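Local coordinates for protein 2-dehydropantoate 2-reductase (Geobacter metallireducens, PDB 3HN2) that probably catalyses the NADPH-dependent reduction of 2-dehydropantoate (ketopantoate) to (R)-pantoate on the pathway to pantothenate, at residues G124-C129 and G144-G149; L102-G107 and W184-W189; Q201-L206 and E254-M259; N190-G195 and K215-I220; A6-G11 and H29-R34. All blocks are in the same frame, centred on the assembly; numbering follows the deposited sequence.

Interaction 1 of 5, residues G124-C129 and G144-G149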
# COMPACT_ATOMS: atom_id res chain seq x y z
N GLY A 124 15.22 12.14 -10.23
CA GLY A 124 14.73 11.43 -9.06
C GLY A 124 13.25 11.15 -9.19
O GLY A 124 12.44 12.08 -9.17
N VAL A 125 12.89 9.88 -9.37
CA VAL A 125 11.48 9.49 -9.26
C VAL A 125 11.18 9.28 -7.78
O VAL A 125 11.72 8.38 -7.15
CB VAL A 125 11.08 8.28 -10.18
CG1 VAL A 125 12.19 7.29 -10.32
CG2 VAL A 125 9.80 7.59 -9.69
N ALA A 126 10.36 10.18 -7.24
CA ALA A 126 9.98 10.15 -5.84
C ALA A 126 8.55 9.65 -5.69
O ALA A 126 7.71 9.92 -6.55
CB ALA A 126 10.11 11.54 -5.24
N PHE A 127 8.28 8.93 -4.62
CA PHE A 127 6.92 8.50 -4.33
C PHE A 127 6.53 8.91 -2.92
O PHE A 127 7.03 8.36 -1.94
CB PHE A 127 6.74 7.00 -4.53
CG PHE A 127 5.31 6.59 -4.78
CD1 PHE A 127 4.80 6.57 -6.08
CD2 PHE A 127 4.47 6.25 -3.73
CE1 PHE A 127 3.47 6.20 -6.32
CE2 PHE A 127 3.15 5.88 -3.96
CZ PHE A 127 2.65 5.86 -5.26
N LEU A 128 5.62 9.88 -2.83
CA LEU A 128 5.30 10.55 -1.58
C LEU A 128 3.81 10.83 -1.48
O LEU A 128 3.19 11.26 -2.46
CB LEU A 128 6.05 11.88 -1.54
CG LEU A 128 6.78 12.40 -0.30
CD1 LEU A 128 7.37 13.75 -0.64
CD2 LEU A 128 5.89 12.52 0.92
N CYS A 129 3.24 10.59 -0.30
CA CYS A 129 1.87 11.02 0.01
C CYS A 129 1.93 12.27 0.88
O CYS A 129 2.30 12.19 2.05
CB CYS A 129 1.10 9.92 0.75
SG CYS A 129 1.10 8.30 -0.04
N GLY A 144 7.80 8.19 0.79
CA GLY A 144 8.81 9.24 0.68
C GLY A 144 10.07 8.77 -0.01
O GLY A 144 11.01 9.54 -0.17
N ARG A 145 10.08 7.50 -0.42
CA ARG A 145 11.25 6.89 -1.06
C ARG A 145 11.56 7.50 -2.43
O ARG A 145 10.67 8.01 -3.11
CB ARG A 145 11.09 5.37 -1.14
CG ARG A 145 9.99 4.87 -2.04
CD ARG A 145 10.07 3.36 -2.20
NE ARG A 145 9.26 2.89 -3.32
CZ ARG A 145 9.69 2.79 -4.58
NH1 ARG A 145 10.94 3.12 -4.89
NH2 ARG A 145 8.88 2.36 -5.52
N ILE A 146 12.83 7.46 -2.82
CA ILE A 146 13.30 8.08 -4.06
C ILE A 146 14.21 7.12 -4.83
O ILE A 146 15.05 6.44 -4.23
CB ILE A 146 14.08 9.41 -3.78
CG1 ILE A 146 13.25 10.42 -2.98
CG2 ILE A 146 14.56 10.08 -5.09
CD1 ILE A 146 14.00 11.70 -2.63
N ILE A 147 14.04 7.04 -6.15
CA ILE A 147 14.98 6.33 -7.01
C ILE A 147 15.78 7.35 -7.85
O ILE A 147 15.20 8.13 -8.60
CB ILE A 147 14.28 5.30 -7.93
CG1 ILE A 147 13.23 4.48 -7.17
CG2 ILE A 147 15.30 4.36 -8.59
CD1 ILE A 147 12.35 3.62 -8.07
N LEU A 148 17.10 7.32 -7.70
CA LEU A 148 18.00 8.31 -8.35
C LEU A 148 18.69 7.79 -9.60
O LEU A 148 19.39 6.78 -9.57
CB LEU A 148 19.06 8.80 -7.36
CG LEU A 148 18.63 9.69 -6.18
CD1 LEU A 148 19.80 10.11 -5.35
CD2 LEU A 148 17.83 10.90 -6.65
N GLY A 149 18.48 8.49 -10.71
CA GLY A 149 19.18 8.17 -11.96
C GLY A 149 19.88 9.38 -12.56
O GLY A 149 19.45 10.52 -12.38
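Phe127 and Arg145, joined across the two strands by their backbones, carry the flat groups of this contact. The Phe127 ring forms an edge-to-face stack with Trp189 and also meets Phe248; its CG stands anti to the backbone N (chi1 -157°), which leads the ring away from 144-149. The guanidinium of Arg145 has Ile147 CD1 at its edge, in the plane of the group, and the side chain packs on Glu247 of the second subunit.

The two backbones run antiparallel, at 169°. Val125 and Ile147 form a hydrogen-bonded pair: Ile147 N reaches Val125 O at 2.9 Å almost straight (174°), whereas Val125 N to Ile147 O, at 3.0 Å, is more bent. Their branched side chains lie side by side, with Val125 CG1 3.7 Å from Ile147 CB. On the other sheet face Ala126 CB, small enough for a close strand pair, rests 4.0 Å from Ile146 CG1. Gly124 suits its place because Leu148 CD2 comes within 4.0 Å of its CA, leaving scant room for a side chain.

At the far end Phe127 N bonds Arg145 O at 3.0 Å, while Phe127 O accepts from Gly144 N at 2.8 Å. Gly144 and Arg145 thus both face Phe127, a G1 beta bulge whose first position has backbone angles that call for glycine, set here in the mixed central sheet of the Rossmann-like domain.

Interaction 2 of 5, residues L102-G107 and W184-W189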
# COMPACT_ATOMS: atom_id res chain seq x y z
N LEU A 102 12.72 16.32 -9.29
CA LEU A 102 11.87 15.37 -8.55
C LEU A 102 10.40 15.50 -8.93
O LEU A 102 9.53 14.86 -8.34
CB LEU A 102 12.01 15.59 -7.04
CG LEU A 102 13.21 15.02 -6.29
CD1 LEU A 102 13.22 15.57 -4.88
CD2 LEU A 102 13.17 13.51 -6.25
N GLN A 103 10.14 16.32 -9.94
CA GLN A 103 8.79 16.60 -10.40
C GLN A 103 8.20 15.46 -11.22
O GLN A 103 8.89 14.50 -11.55
CB GLN A 103 8.76 17.92 -11.18
CG GLN A 103 10.15 18.52 -11.37
CD GLN A 103 10.18 19.66 -12.37
OE1 GLN A 103 10.90 19.59 -13.36
NE2 GLN A 103 9.41 20.70 -12.12
N ASN A 104 6.92 15.58 -11.55
CA ASN A 104 6.17 14.48 -12.15
C ASN A 104 6.15 14.48 -13.68
O ASN A 104 6.26 15.52 -14.32
CB ASN A 104 4.73 14.49 -11.62
CG ASN A 104 4.66 14.19 -10.14
OD1 ASN A 104 5.65 13.78 -9.52
ND2 ASN A 104 3.49 14.40 -9.55
N GLY A 105 6.01 13.29 -14.25
CA GLY A 105 5.87 13.12 -15.68
C GLY A 105 7.20 13.08 -16.38
O GLY A 105 8.21 12.71 -15.80
N LEU A 106 7.19 13.49 -17.65
CA LEU A 106 8.37 13.41 -18.48
C LEU A 106 8.87 14.77 -18.94
O LEU A 106 8.29 15.81 -18.61
CB LEU A 106 8.07 12.57 -19.71
CG LEU A 106 7.77 11.09 -19.60
CD1 LEU A 106 7.57 10.56 -21.01
CD2 LEU A 106 8.85 10.31 -18.89
N GLY A 107 9.95 14.75 -19.71
CA GLY A 107 10.46 15.95 -20.37
C GLY A 107 11.29 16.86 -19.48
O GLY A 107 12.06 17.67 -19.99
N TRP A 184 8.84 5.90 -16.51
CA TRP A 184 7.74 5.18 -17.14
C TRP A 184 7.06 4.21 -16.18
O TRP A 184 5.86 3.97 -16.28
CB TRP A 184 8.24 4.43 -18.37
CG TRP A 184 8.30 5.28 -19.60
CD1 TRP A 184 9.41 5.85 -20.15
CD2 TRP A 184 7.20 5.66 -20.44
NE1 TRP A 184 9.07 6.55 -21.28
CE2 TRP A 184 7.72 6.46 -21.48
CE3 TRP A 184 5.82 5.41 -20.40
CZ2 TRP A 184 6.91 7.00 -22.48
CZ3 TRP A 184 5.01 5.95 -21.40
CH2 TRP A 184 5.56 6.74 -22.43
N GLU A 185 7.84 3.64 -15.26
CA GLU A 185 7.33 2.76 -14.22
C GLU A 185 6.33 3.50 -13.32
O GLU A 185 5.30 2.94 -12.96
CB GLU A 185 8.47 2.19 -13.38
CG GLU A 185 9.38 1.18 -14.10
CD GLU A 185 10.39 0.51 -13.17
OE1 GLU A 185 10.84 1.16 -12.19
OE2 GLU A 185 10.74 -0.66 -13.41
N LYS A 186 6.65 4.75 -12.99
CA LYS A 186 5.77 5.57 -12.16
C LYS A 186 4.57 6.10 -12.94
O LYS A 186 3.52 6.38 -12.36
CB LYS A 186 6.52 6.74 -11.52
CG LYS A 186 5.93 7.16 -10.18
CD LYS A 186 6.12 8.63 -9.90
CE LYS A 186 5.27 9.06 -8.72
NZ LYS A 186 5.53 10.47 -8.32
N LEU A 187 4.74 6.24 -14.26
CA LEU A 187 3.66 6.64 -15.16
C LEU A 187 2.57 5.58 -15.25
O LEU A 187 1.40 5.91 -15.47
CB LEU A 187 4.21 6.95 -16.57
CG LEU A 187 4.31 8.40 -17.07
CD1 LEU A 187 4.16 9.46 -15.98
CD2 LEU A 187 5.59 8.63 -17.89
N VAL A 188 2.94 4.32 -15.06
CA VAL A 188 1.99 3.21 -14.99
C VAL A 188 1.01 3.39 -13.82
O VAL A 188 -0.13 2.95 -13.90
CB VAL A 188 2.71 1.84 -14.91
CG1 VAL A 188 1.72 0.68 -14.65
CG2 VAL A 188 3.46 1.57 -16.19
N TRP A 189 1.46 4.06 -12.76
CA TRP A 189 0.59 4.36 -11.63
C TRP A 189 -0.09 5.71 -11.78
O TRP A 189 -1.30 5.83 -11.50
CB TRP A 189 1.37 4.31 -10.31
CG TRP A 189 0.44 4.30 -9.15
CD1 TRP A 189 -0.12 3.20 -8.56
CD2 TRP A 189 -0.09 5.45 -8.47
NE1 TRP A 189 -0.94 3.59 -7.53
CE2 TRP A 189 -0.96 4.96 -7.46
CE3 TRP A 189 0.08 6.83 -8.61
CZ2 TRP A 189 -1.65 5.81 -6.59
CZ3 TRP A 189 -0.61 7.69 -7.74
CH2 TRP A 189 -1.46 7.17 -6.74
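Leu106 reaches from its loop toward helix 179-200 and settles against Trp184 and Leu187. With CG beside the backbone N and anti to the carbonyl carbon (chi1 -66°), the extended side chain stands nearly perpendicular to the indole side chain, and CD1 comes 3.9 Å from Trp184 CZ2. The CG atom of Leu106 meets Leu187 CD2 at 3.7 Å, and its second methyl, CD2, lies 3.8 Å from the same Leu187 CD2. Both torsions of Leu187 are off the usual values, and its methyls face different partners, CD2 toward Leu106 and CD1 toward Gly105 CA at 4.1 Å. Glycine fits there, for its positive phi is easily adopted without a side chain.

The loop follows strand 98-101 of the Rossmann-like domain and leads into helix 108-115, whereas the helix belongs to the C-terminal helical domain, so this greasy patch joins the two domains. In ketopantoate reductases the cleft between such domains receives cofactor and substrate. An alanine at Leu106 is likely to open a gap beside the Trp184 indole and leave Leu187 CD2 without the Leu106 atoms it rests on.

On the other side of Gly105, Asn104 and Lys186 approach each other. Lys186 sends CG anti to its backbone N (chi1 -151°) and then runs extended, which carries NZ to 3.5 Å from Asn104 OD1, a near approach rather than a bond; the amine is hydrogen-bonded instead to Ala126 O. Trp184 is covered further by Pro278 of helix 271-284 and by Val224 and Ala228 of helix 211-229.

Interaction 3 of 5, residues Q201-L206 and E254-M259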
# COMPACT_ATOMS: atom_id res chain seq x y z
N GLN A 201 -13.58 12.99 -9.40
CA GLN A 201 -13.44 13.51 -8.02
C GLN A 201 -13.77 12.48 -6.92
O GLN A 201 -14.56 12.75 -6.01
CB GLN A 201 -14.09 14.89 -7.80
CG GLN A 201 -14.95 15.44 -8.94
CD GLN A 201 -15.00 16.96 -8.96
OE1 GLN A 201 -13.98 17.63 -8.82
NE2 GLN A 201 -16.20 17.50 -9.15
N GLN A 202 -13.15 11.31 -7.03
CA GLN A 202 -13.28 10.24 -6.04
C GLN A 202 -11.90 9.72 -5.66
O GLN A 202 -11.00 9.74 -6.49
CB GLN A 202 -14.09 9.09 -6.62
CG GLN A 202 -15.53 9.42 -6.96
CD GLN A 202 -16.10 8.48 -8.00
OE1 GLN A 202 -15.57 7.39 -8.22
NE2 GLN A 202 -17.18 8.90 -8.65
N PRO A 203 -11.71 9.26 -4.40
CA PRO A 203 -10.44 8.63 -4.03
C PRO A 203 -10.20 7.26 -4.69
O PRO A 203 -11.11 6.70 -5.30
CB PRO A 203 -10.56 8.47 -2.51
CG PRO A 203 -12.03 8.39 -2.26
CD PRO A 203 -12.66 9.31 -3.27
N VAL A 204 -8.98 6.73 -4.54
CA VAL A 204 -8.54 5.52 -5.27
C VAL A 204 -9.33 4.24 -4.96
O VAL A 204 -9.51 3.40 -5.85
CB VAL A 204 -6.99 5.27 -5.15
CG1 VAL A 204 -6.20 6.42 -5.72
CG2 VAL A 204 -6.56 5.02 -3.71
N ASN A 205 -9.80 4.09 -3.73
CA ASN A 205 -10.54 2.89 -3.30
C ASN A 205 -11.84 2.64 -4.06
O ASN A 205 -12.23 1.49 -4.26
CB ASN A 205 -10.83 2.93 -1.80
CG ASN A 205 -11.68 4.12 -1.40
OD1 ASN A 205 -11.21 5.25 -1.32
ND2 ASN A 205 -12.95 3.86 -1.13
N LEU A 206 -12.49 3.72 -4.48
CA LEU A 206 -13.71 3.66 -5.26
C LEU A 206 -13.46 3.21 -6.69
O LEU A 206 -14.14 2.30 -7.18
CB LEU A 206 -14.44 5.00 -5.22
CG LEU A 206 -14.93 5.49 -3.85
CD1 LEU A 206 -15.72 6.79 -4.00
CD2 LEU A 206 -15.78 4.44 -3.15
N GLU A 254 -8.27 5.06 1.48
CA GLU A 254 -9.02 6.19 0.93
C GLU A 254 -8.09 7.35 0.52
O GLU A 254 -8.19 8.46 1.05
CB GLU A 254 -10.07 6.64 1.95
CG GLU A 254 -11.27 7.38 1.36
CD GLU A 254 -12.26 7.86 2.42
OE1 GLU A 254 -13.45 8.00 2.09
OE2 GLU A 254 -11.84 8.09 3.57
N TYR A 255 -7.19 7.08 -0.42
CA TYR A 255 -6.15 8.06 -0.79
C TYR A 255 -6.52 8.93 -1.98
O TYR A 255 -6.91 8.44 -3.04
CB TYR A 255 -4.82 7.36 -1.03
CG TYR A 255 -3.72 8.27 -1.53
CD1 TYR A 255 -3.20 8.11 -2.82
CD2 TYR A 255 -3.20 9.29 -0.73
CE1 TYR A 255 -2.20 8.94 -3.29
CE2 TYR A 255 -2.20 10.13 -1.20
CZ TYR A 255 -1.70 9.95 -2.48
OH TYR A 255 -0.70 10.76 -2.95
N LYS A 256 -6.38 10.24 -1.81
CA LYS A 256 -6.70 11.19 -2.87
C LYS A 256 -5.41 11.77 -3.45
O LYS A 256 -4.75 12.58 -2.80
CB LYS A 256 -7.63 12.30 -2.36
CG LYS A 256 -8.89 11.79 -1.64
CD LYS A 256 -10.14 12.57 -2.02
CE LYS A 256 -10.55 13.59 -0.97
NZ LYS A 256 -11.98 14.01 -1.17
N PRO A 257 -5.06 11.35 -4.69
CA PRO A 257 -3.82 11.72 -5.39
C PRO A 257 -3.65 13.22 -5.57
O PRO A 257 -4.62 13.97 -5.44
CB PRO A 257 -3.99 11.06 -6.76
CG PRO A 257 -4.93 9.96 -6.54
CD PRO A 257 -5.89 10.46 -5.51
N SER A 258 -2.43 13.63 -5.90
CA SER A 258 -2.06 15.04 -6.00
C SER A 258 -2.93 15.85 -6.96
O SER A 258 -3.32 16.97 -6.63
CB SER A 258 -0.59 15.18 -6.40
OG SER A 258 -0.32 14.48 -7.61
N MET A 259 -3.26 15.26 -8.11
CA MET A 259 -4.07 15.91 -9.14
C MET A 259 -5.52 16.18 -8.71
O MET A 259 -6.09 17.20 -9.10
CB MET A 259 -4.07 15.09 -10.43
CG MET A 259 -3.04 15.52 -11.46
SD MET A 259 -3.44 14.89 -13.10
CE MET A 259 -5.02 15.65 -13.34
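Pro203 and Val204, at the start of the short helix 204-207, lie against the loop residues 254-257 that lead into helix 258-264 of the C-terminal domain. Both helices begin after a proline at the N-cap, Pro203 in one and Pro257 in the other. Val204 N, in the first turn and so without an acceptor earlier in its own helix, donates to Tyr255 O at 3.1 Å, the donor tilted from the carbonyl plane. Both Val204 methyls close in on the same carbonyl oxygen from one side, CG1 going on to Pro257 CG at 3.8 Å and CG2 to Tyr255 CB at 4.0 Å. Nearer the surface Pro203 CG lies 3.8 Å from Glu254 CG, and Pro203 CB is as far, 3.8 Å, from Lys256 CG.

Asn205 OD1 comes within 3.3 Å of Glu254 CA, while its ND2 is hydrogen-bonded to Asn50 OD1 of the second subunit. The amine of Lys256 makes a salt bridge with Glu264, so these two nitrogens find their partners outside the two segments. Across the contact itself, Tyr255 O supplies the acceptor that the first-turn NH of Val204 lacks in its own helix, and so ties the helix start to the loop.

Interaction 4 of 5, residues N190-G195 and K215-I220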
# COMPACT_ATOMS: atom_id res chain seq x y z
N ASN A 190 0.69 6.72 -12.18
CA ASN A 190 0.25 8.11 -12.20
C ASN A 190 -0.83 8.41 -13.23
O ASN A 190 -1.59 9.35 -13.06
CB ASN A 190 1.43 9.06 -12.46
CG ASN A 190 2.00 9.67 -11.18
OD1 ASN A 190 1.68 9.24 -10.06
ND2 ASN A 190 2.85 10.67 -11.35
N ILE A 191 -0.87 7.64 -14.31
CA ILE A 191 -1.83 7.91 -15.37
C ILE A 191 -3.26 7.46 -15.02
O ILE A 191 -4.15 8.31 -15.00
CB ILE A 191 -1.30 7.52 -16.78
CG1 ILE A 191 -0.18 8.49 -17.20
CG2 ILE A 191 -2.42 7.53 -17.81
CD1 ILE A 191 0.47 8.20 -18.54
N PRO A 192 -3.49 6.15 -14.71
CA PRO A 192 -4.86 5.78 -14.29
C PRO A 192 -5.35 6.51 -13.04
O PRO A 192 -6.47 7.00 -13.03
CB PRO A 192 -4.77 4.27 -14.01
CG PRO A 192 -3.31 4.00 -13.83
CD PRO A 192 -2.61 4.96 -14.74
N PHE A 193 -4.49 6.67 -12.05
CA PHE A 193 -4.93 7.17 -10.76
C PHE A 193 -4.95 8.69 -10.61
O PHE A 193 -5.97 9.23 -10.20
CB PHE A 193 -4.20 6.44 -9.63
CG PHE A 193 -4.53 4.97 -9.59
CD1 PHE A 193 -3.66 4.03 -10.12
CD2 PHE A 193 -5.75 4.53 -9.06
CE1 PHE A 193 -3.98 2.67 -10.10
CE2 PHE A 193 -6.07 3.17 -9.04
CZ PHE A 193 -5.19 2.24 -9.56
N ASN A 194 -3.88 9.39 -10.98
CA ASN A 194 -3.98 10.86 -11.04
C ASN A 194 -4.95 11.35 -12.13
O ASN A 194 -5.44 12.48 -12.06
CB ASN A 194 -2.62 11.54 -11.17
CG ASN A 194 -1.83 11.51 -9.88
OD1 ASN A 194 -1.46 10.44 -9.40
ND2 ASN A 194 -1.57 12.68 -9.32
N GLY A 195 -5.23 10.50 -13.12
CA GLY A 195 -6.24 10.78 -14.14
C GLY A 195 -7.69 10.61 -13.71
O GLY A 195 -8.46 11.58 -13.73
N LYS A 215 -10.78 -3.28 -14.68
CA LYS A 215 -10.50 -3.68 -16.06
C LYS A 215 -10.08 -2.47 -16.91
O LYS A 215 -9.20 -2.59 -17.78
CB LYS A 215 -11.74 -4.36 -16.67
CG LYS A 215 -11.58 -4.89 -18.09
CD LYS A 215 -12.83 -5.67 -18.49
CE LYS A 215 -12.72 -6.27 -19.89
NZ LYS A 215 -13.21 -5.33 -20.93
N LEU A 216 -10.68 -1.32 -16.63
CA LEU A 216 -10.31 -0.05 -17.26
C LEU A 216 -8.88 0.33 -16.88
O LEU A 216 -8.07 0.62 -17.75
CB LEU A 216 -11.25 1.05 -16.81
CG LEU A 216 -11.65 2.20 -17.74
CD1 LEU A 216 -11.81 3.44 -16.88
CD2 LEU A 216 -10.69 2.48 -18.91
N VAL A 217 -8.60 0.34 -15.57
CA VAL A 217 -7.28 0.63 -15.03
C VAL A 217 -6.24 -0.29 -15.64
O VAL A 217 -5.20 0.18 -16.10
CB VAL A 217 -7.27 0.57 -13.48
CG1 VAL A 217 -5.86 0.63 -12.92
CG2 VAL A 217 -8.05 1.73 -12.92
N ARG A 218 -6.55 -1.59 -15.70
CA ARG A 218 -5.72 -2.57 -16.40
C ARG A 218 -5.37 -2.14 -17.82
O ARG A 218 -4.21 -2.19 -18.21
CB ARG A 218 -6.40 -3.94 -16.45
CG ARG A 218 -6.26 -4.76 -15.19
CD ARG A 218 -7.12 -6.00 -15.27
NE ARG A 218 -7.51 -6.48 -13.95
CZ ARG A 218 -8.69 -7.02 -13.67
NH1 ARG A 218 -8.95 -7.43 -12.44
NH2 ARG A 218 -9.62 -7.15 -14.62
N GLY A 219 -6.39 -1.71 -18.58
CA GLY A 219 -6.24 -1.32 -19.97
C GLY A 219 -5.41 -0.07 -20.15
O GLY A 219 -4.53 -0.01 -21.02
N ILE A 220 -5.70 0.94 -19.32
CA ILE A 220 -4.92 2.17 -19.29
C ILE A 220 -3.45 1.85 -19.01
O ILE A 220 -2.56 2.31 -19.74
CB ILE A 220 -5.47 3.16 -18.23
CG1 ILE A 220 -6.82 3.72 -18.67
CG2 ILE A 220 -4.50 4.33 -18.00
CD1 ILE A 220 -7.64 4.32 -17.52
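Val217 is the first residue along 215-220 to meet the other helix. Its CG1, placed anti to the backbone N (chi1 170°), sits in the corner between two neighbours: 3.8 Å from Phe193 CZ and 4.0 Å from Pro192 CB. The Phe193 side chain lies nearly perpendicular to it, and the CZ end of the ring meets the methyl obliquely. Valine suits the site because its branch at CB brings a methyl across without a long stem; at this point the backbones come close, Pro192 CA and Val217 CA being 5.7 Å apart.

One turn on, Ile220 takes over. Its CG2 rests 3.8 Å from Pro192 CD and, at an equal 3.8 Å, touches Ile191 CG2. Ile220 and the Pro192 ring run alongside one another, pointing oppositely, whereas the two isoleucines meet at a slant. Proline offers a compact, rigid ring to both Val217 and Ile220, and since its nitrogen carries no hydrogen the helix is kinked here, with no bond from that N to the preceding turn. Nothing polar crosses the contact; it is held by apolar packing of buried residues.

The N-to-C directions of the two helical segments differ by 134°, and their axes approach to 9.4 Å. Around them the C-terminal domain is built of helices: Phe193 stacks on Trp189 one turn earlier and touches Thr249 of helix 241-249, where Leu246 also meets Val217. Helix 290-302 closes another side, with Val292 against Ile191 and Arg291 against Ile220.

Interaction 5 of 5, residues A6-G11 and H29-R34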
# COMPACT_ATOMS: atom_id res chain seq x y z
N ALA A 6 19.90 24.21 -2.84
CA ALA A 6 18.81 25.15 -3.09
C ALA A 6 17.53 24.40 -3.43
O ALA A 6 17.56 23.47 -4.23
CB ALA A 6 19.17 26.11 -4.21
N ILE A 7 16.42 24.82 -2.83
CA ILE A 7 15.11 24.21 -3.11
C ILE A 7 14.28 25.11 -4.01
O ILE A 7 13.90 26.22 -3.62
CB ILE A 7 14.30 23.91 -1.82
CG1 ILE A 7 15.13 23.11 -0.80
CG2 ILE A 7 12.98 23.22 -2.15
CD1 ILE A 7 15.60 21.74 -1.30
N VAL A 8 13.97 24.62 -5.21
CA VAL A 8 13.18 25.37 -6.18
C VAL A 8 11.85 24.65 -6.44
O VAL A 8 11.77 23.69 -7.21
CB VAL A 8 13.98 25.63 -7.48
CG1 VAL A 8 13.11 26.27 -8.55
CG2 VAL A 8 15.18 26.54 -7.17
N GLY A 9 10.81 25.11 -5.76
CA GLY A 9 9.51 24.46 -5.80
C GLY A 9 8.67 24.97 -4.66
O GLY A 9 7.70 25.70 -4.87
N ALA A 10 9.08 24.58 -3.44
CA ALA A 10 8.38 24.93 -2.19
C ALA A 10 6.96 24.38 -2.14
O ALA A 10 6.06 24.99 -1.55
CB ALA A 10 8.42 26.44 -1.92
N GLY A 11 6.76 23.22 -2.76
CA GLY A 11 5.48 22.53 -2.72
C GLY A 11 5.46 21.54 -1.58
O GLY A 11 6.22 21.66 -0.62
N HIS A 29 18.86 26.14 1.23
CA HIS A 29 18.38 27.48 0.91
C HIS A 29 17.06 27.37 0.16
O HIS A 29 17.04 26.95 -0.99
CB HIS A 29 19.41 28.23 0.05
CG HIS A 29 20.78 28.27 0.65
ND1 HIS A 29 21.68 27.25 0.51
CD2 HIS A 29 21.39 29.22 1.40
CE1 HIS A 29 22.80 27.56 1.15
NE2 HIS A 29 22.65 28.75 1.69
N PHE A 30 15.97 27.72 0.82
CA PHE A 30 14.65 27.64 0.21
C PHE A 30 14.31 28.87 -0.63
O PHE A 30 14.51 30.01 -0.18
CB PHE A 30 13.58 27.45 1.29
CG PHE A 30 13.58 26.10 1.94
CD1 PHE A 30 12.80 25.07 1.42
CD2 PHE A 30 14.33 25.86 3.08
CE1 PHE A 30 12.78 23.82 2.03
CE2 PHE A 30 14.31 24.62 3.70
CZ PHE A 30 13.54 23.60 3.17
N LEU A 31 13.80 28.65 -1.83
CA LEU A 31 13.23 29.72 -2.64
C LEU A 31 11.71 29.75 -2.46
O LEU A 31 10.98 29.00 -3.10
CB LEU A 31 13.61 29.59 -4.12
CG LEU A 31 13.29 30.75 -5.07
CD1 LEU A 31 13.90 32.07 -4.59
CD2 LEU A 31 13.73 30.45 -6.50
N LEU A 32 11.25 30.62 -1.56
CA LEU A 32 9.83 30.79 -1.28
C LEU A 32 9.22 31.89 -2.15
O LEU A 32 9.91 32.82 -2.57
CB LEU A 32 9.59 31.12 0.20
CG LEU A 32 9.88 30.14 1.34
CD1 LEU A 32 9.62 28.67 1.00
CD2 LEU A 32 11.28 30.34 1.89
N ARG A 33 7.91 31.77 -2.39
CA ARG A 33 7.18 32.73 -3.20
C ARG A 33 5.92 33.17 -2.46
O ARG A 33 5.86 34.27 -1.91
CB ARG A 33 6.83 32.12 -4.56
CG ARG A 33 6.34 33.11 -5.60
CD ARG A 33 5.52 32.40 -6.66
NE ARG A 33 4.83 33.33 -7.55
CZ ARG A 33 4.82 33.24 -8.88
NH1 ARG A 33 4.16 34.13 -9.60
NH2 ARG A 33 5.47 32.25 -9.49
N ARG A 34 4.92 32.29 -2.45
CA ARG A 34 3.61 32.55 -1.83
C ARG A 34 3.71 32.81 -0.32
O ARG A 34 3.04 33.70 0.21
CB ARG A 34 2.65 31.40 -2.16
CG ARG A 34 1.46 31.25 -1.22
CD ARG A 34 0.24 30.70 -1.94
NE ARG A 34 -0.44 31.73 -2.73
CZ ARG A 34 -1.36 32.56 -2.25
NH1 ARG A 34 -1.74 32.51 -0.98
NH2 ARG A 34 -1.92 33.47 -3.05
O HOH W 1 8.96 28.34 -5.28
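Ile7 and Phe30 form the tight part of this contact, running alongside one another from neighbouring parallel strands. Ile7 CG1 sits over one face of the phenyl ring, 4.1 Å from the centroid of Phe30, a CH-pi contact only 28° off the ring normal. Ile7 is also gripped by two backbone bonds: Ile7 N donates to His29 O at 2.9 Å, and Leu31 N donates to Ile7 O at 3.0 Å. A branched isoleucine favours the extended strand while presenting a broad apolar flank to the ring. Were Phe30 an alanine, Ile7 would probably lose this aromatic cover, and a gap would open toward Leu15 and Gln22 of helix 14-23.

Strand 5-8, that helix and strand 28-31 make the first beta-alpha-beta unit of a Rossmann fold. Gly9 and Gly11 fit the GxGxxG pattern of its dinucleotide-binding turn, consistent with the use of NADPH.

On the opposite sheet face from the ring, Val8 CG2 approaches Leu31 CD2 at 4.2 Å. The looser part lies at the turn. There Ala10, whose positive phi belongs to the turn, still directs its CB onto the other chain, 3.8 Å from Leu31 O and 3.9 Å from Leu32 CD1. A water bridges the turn, donating to Leu31 O at 3.0 Å and weakly to Gly9 O at 3.0 Å, and Leu31 is partly exposed.

Interactions 1, 2, 4 and 5 are buried; interaction 3 alone is only partly so. Interactions 1 and 5 belong to the same sheet, one an antiparallel pair with a bulge and the other the parallel opening of the nucleotide-binding fold, their centres about 18 Å apart; both rely on backbone bonds. Interactions 2 and 4 use helix 179-200 and are largely apolar, and interactions 1 and 2 meet where that helix joins the sheet. Interaction 3 reaches the second subunit and mixes one backbone bond with aliphatic stems; it touches interaction 4 where Val204 meets Phe193. Interactions 4 and 5 lie farthest apart, about 32 Å between centres, on opposite sides of the chain's centre.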